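Local coordinates for ricin B-like lectin (PDB 4IZX), which binds lactose through its galactose unit and, as a ricin B-like lectin with a beta-trefoil fold, probably serves to recognise glycans, at residues F83-W88 with F97-P102. Numbering follows the deposited sequence.
Sequences FEWHIW and FRIFVP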
# COMPACT_ATOMS: atom_id res chain seq x y z
N PHE A 83 4.50 10.41 -4.57
CA PHE A 83 4.09 9.58 -5.69
C PHE A 83 2.57 9.42 -5.63
O PHE A 83 2.01 8.99 -4.62
CB PHE A 83 4.76 8.21 -5.64
CG PHE A 83 4.45 7.34 -6.81
CD1 PHE A 83 5.17 7.43 -7.98
CD2 PHE A 83 3.38 6.48 -6.77
CE1 PHE A 83 4.86 6.63 -9.06
CE2 PHE A 83 3.07 5.68 -7.85
CZ PHE A 83 3.82 5.75 -9.00
N GLU A 84 1.89 9.78 -6.71
CA GLU A 84 0.43 9.74 -6.77
C GLU A 84 -0.12 8.36 -7.06
O GLU A 84 0.33 7.66 -7.98
CB GLU A 84 -0.10 10.76 -7.78
CG GLU A 84 -0.05 12.20 -7.27
CD GLU A 84 -0.66 13.20 -8.23
OE1 GLU A 84 -1.20 14.22 -7.79
OE2 GLU A 84 -0.55 13.00 -9.45
N TRP A 85 -1.17 8.05 -6.32
CA TRP A 85 -1.94 6.81 -6.45
C TRP A 85 -3.41 7.13 -6.66
O TRP A 85 -3.93 8.10 -6.13
CB TRP A 85 -1.83 5.98 -5.15
CG TRP A 85 -0.45 5.55 -4.82
CD1 TRP A 85 0.40 6.12 -3.93
CD2 TRP A 85 0.25 4.41 -5.36
NE1 TRP A 85 1.58 5.40 -3.87
CE2 TRP A 85 1.50 4.34 -4.73
CE3 TRP A 85 -0.06 3.44 -6.32
CZ2 TRP A 85 2.43 3.33 -5.01
CZ3 TRP A 85 0.85 2.46 -6.60
CH2 TRP A 85 2.08 2.41 -5.94
N HIS A 86 -4.11 6.25 -7.38
CA HIS A 86 -5.56 6.24 -7.39
C HIS A 86 -6.02 5.16 -6.41
O HIS A 86 -5.49 4.07 -6.39
CB HIS A 86 -6.13 5.94 -8.77
CG HIS A 86 -6.03 7.09 -9.73
ND1 HIS A 86 -6.43 6.99 -11.06
CD2 HIS A 86 -5.64 8.37 -9.54
CE1 HIS A 86 -6.29 8.17 -11.63
NE2 HIS A 86 -5.81 9.02 -10.74
N ILE A 87 -7.01 5.49 -5.58
CA ILE A 87 -7.51 4.58 -4.57
C ILE A 87 -9.01 4.44 -4.76
O ILE A 87 -9.71 5.44 -4.79
CB ILE A 87 -7.17 5.06 -3.16
CG1 ILE A 87 -5.65 5.21 -3.00
CG2 ILE A 87 -7.76 4.10 -2.14
CD1 ILE A 87 -5.20 5.65 -1.64
N TRP A 88 -9.48 3.21 -4.92
CA TRP A 88 -10.88 2.96 -5.18
C TRP A 88 -11.38 1.85 -4.30
O TRP A 88 -10.64 0.93 -3.98
CB TRP A 88 -11.15 2.54 -6.64
CG TRP A 88 -10.63 3.54 -7.63
CD1 TRP A 88 -9.68 3.31 -8.60
CD2 TRP A 88 -11.02 4.91 -7.75
NE1 TRP A 88 -9.43 4.47 -9.27
CE2 TRP A 88 -10.24 5.47 -8.79
CE3 TRP A 88 -11.95 5.73 -7.09
CZ2 TRP A 88 -10.33 6.83 -9.14
CZ3 TRP A 88 -12.03 7.07 -7.44
CH2 TRP A 88 -11.23 7.60 -8.46
N PHE A 97 -10.31 -1.74 -0.41
CA PHE A 97 -9.78 -0.85 -1.40
C PHE A 97 -8.73 -1.54 -2.28
O PHE A 97 -8.07 -2.50 -1.87
CB PHE A 97 -9.07 0.35 -0.72
CG PHE A 97 -9.99 1.22 0.08
CD1 PHE A 97 -10.61 2.30 -0.49
CD2 PHE A 97 -10.22 0.98 1.41
CE1 PHE A 97 -11.37 3.17 0.25
CE2 PHE A 97 -11.01 1.81 2.15
CZ PHE A 97 -11.57 2.91 1.57
N ARG A 98 -8.56 -0.97 -3.46
CA ARG A 98 -7.45 -1.23 -4.34
C ARG A 98 -6.69 0.07 -4.57
O ARG A 98 -7.28 1.16 -4.61
CB ARG A 98 -7.92 -1.80 -5.68
CG ARG A 98 -8.50 -3.20 -5.50
CD ARG A 98 -9.16 -3.69 -6.76
NE ARG A 98 -9.68 -5.04 -6.60
CZ ARG A 98 -9.01 -6.15 -6.83
NH1 ARG A 98 -7.80 -6.09 -7.34
NH2 ARG A 98 -9.57 -7.32 -6.59
N ILE A 99 -5.37 -0.04 -4.74
CA ILE A 99 -4.48 1.11 -4.85
C ILE A 99 -3.74 0.94 -6.17
O ILE A 99 -2.98 -0.03 -6.34
CB ILE A 99 -3.55 1.18 -3.64
CG1 ILE A 99 -4.35 1.30 -2.32
CG2 ILE A 99 -2.58 2.36 -3.79
CD1 ILE A 99 -3.51 1.21 -1.06
N PHE A 100 -4.03 1.81 -7.11
CA PHE A 100 -3.58 1.72 -8.51
C PHE A 100 -2.55 2.78 -8.82
O PHE A 100 -2.67 3.93 -8.45
CB PHE A 100 -4.75 1.95 -9.47
CG PHE A 100 -5.72 0.82 -9.59
CD1 PHE A 100 -6.79 0.71 -8.73
CD2 PHE A 100 -5.61 -0.08 -10.62
CE1 PHE A 100 -7.72 -0.30 -8.89
CE2 PHE A 100 -6.50 -1.12 -10.76
CZ PHE A 100 -7.57 -1.20 -9.94
N VAL A 101 -1.59 2.43 -9.68
CA VAL A 101 -0.83 3.48 -10.39
C VAL A 101 -1.85 4.20 -11.29
O VAL A 101 -2.59 3.55 -12.05
CB VAL A 101 0.34 2.93 -11.22
CG1 VAL A 101 1.06 4.04 -11.97
CG2 VAL A 101 1.31 2.14 -10.33
N PRO A 102 -1.89 5.54 -11.22
CA PRO A 102 -2.94 6.25 -11.93
C PRO A 102 -3.01 5.93 -13.38
O PRO A 102 -1.97 5.87 -14.06
CB PRO A 102 -2.58 7.72 -11.71
CG PRO A 102 -1.95 7.71 -10.35
CD PRO A 102 -1.11 6.46 -10.37
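His86 pairs with Phe100 and Trp88 with Arg98 as hydrogen-bonded pairs of an antiparallel hairpin, with Ile87 and Ile99 forming the non-hydrogen-bonded pair between them; the axes of strands 86-88 and 97-100 approach to 4.8 Å, their N-to-C directions at 163°. Each hydrogen-bonded pair exchanges two nearly straight backbone bonds, the shortest from Phe100 N to His86 O at 2.8 Å. Beyond the paired strands, Pro102 has no amide hydrogen with which to continue the pairing, and its ring packs on that of His86. Pro102 CB stands 3.7 Å from the centroid of the His86 ring, only 11° off the ring normal, a CH-pi contact in which the saturated ring suits the flat imidazole. The imidazole also meets Phe103 edge-to-face. On the same face of the hairpin, Trp88 CD1 approaches Phe100 CD1 at 3.9 Å, the indole's five-membered ring and the phenyl ring inclined at 51°. Strands 86-89 and 97-100 form one of the six hairpins of the beta-trefoil, and alternation along them sends Ile87 and Ile99 to the other face. These two run alongside each other, Ile87 CG1 4.2 Å from Ile99 CG1, and their beta-branching suits extended strands. With Ile99 CG1 beside the backbone N, CG2 extends to the Trp85 indole, above its rim and 3.7 Å from Trp85 CE3; Phe83 brings its ring edge, through CD2, to the rim of the opposite face. A large flat indole suits this buried place because it can be packed on two sides while Trp85 NE1 is satisfied by Leu64 O. Val101 CG2 adds an apolar contact at 3.8 Å to Trp85 CZ3. Near the connecting loop, Ile87 CG2 touches Phe97 CD1, and both residues line the pocket that holds benzamidine in this crystal.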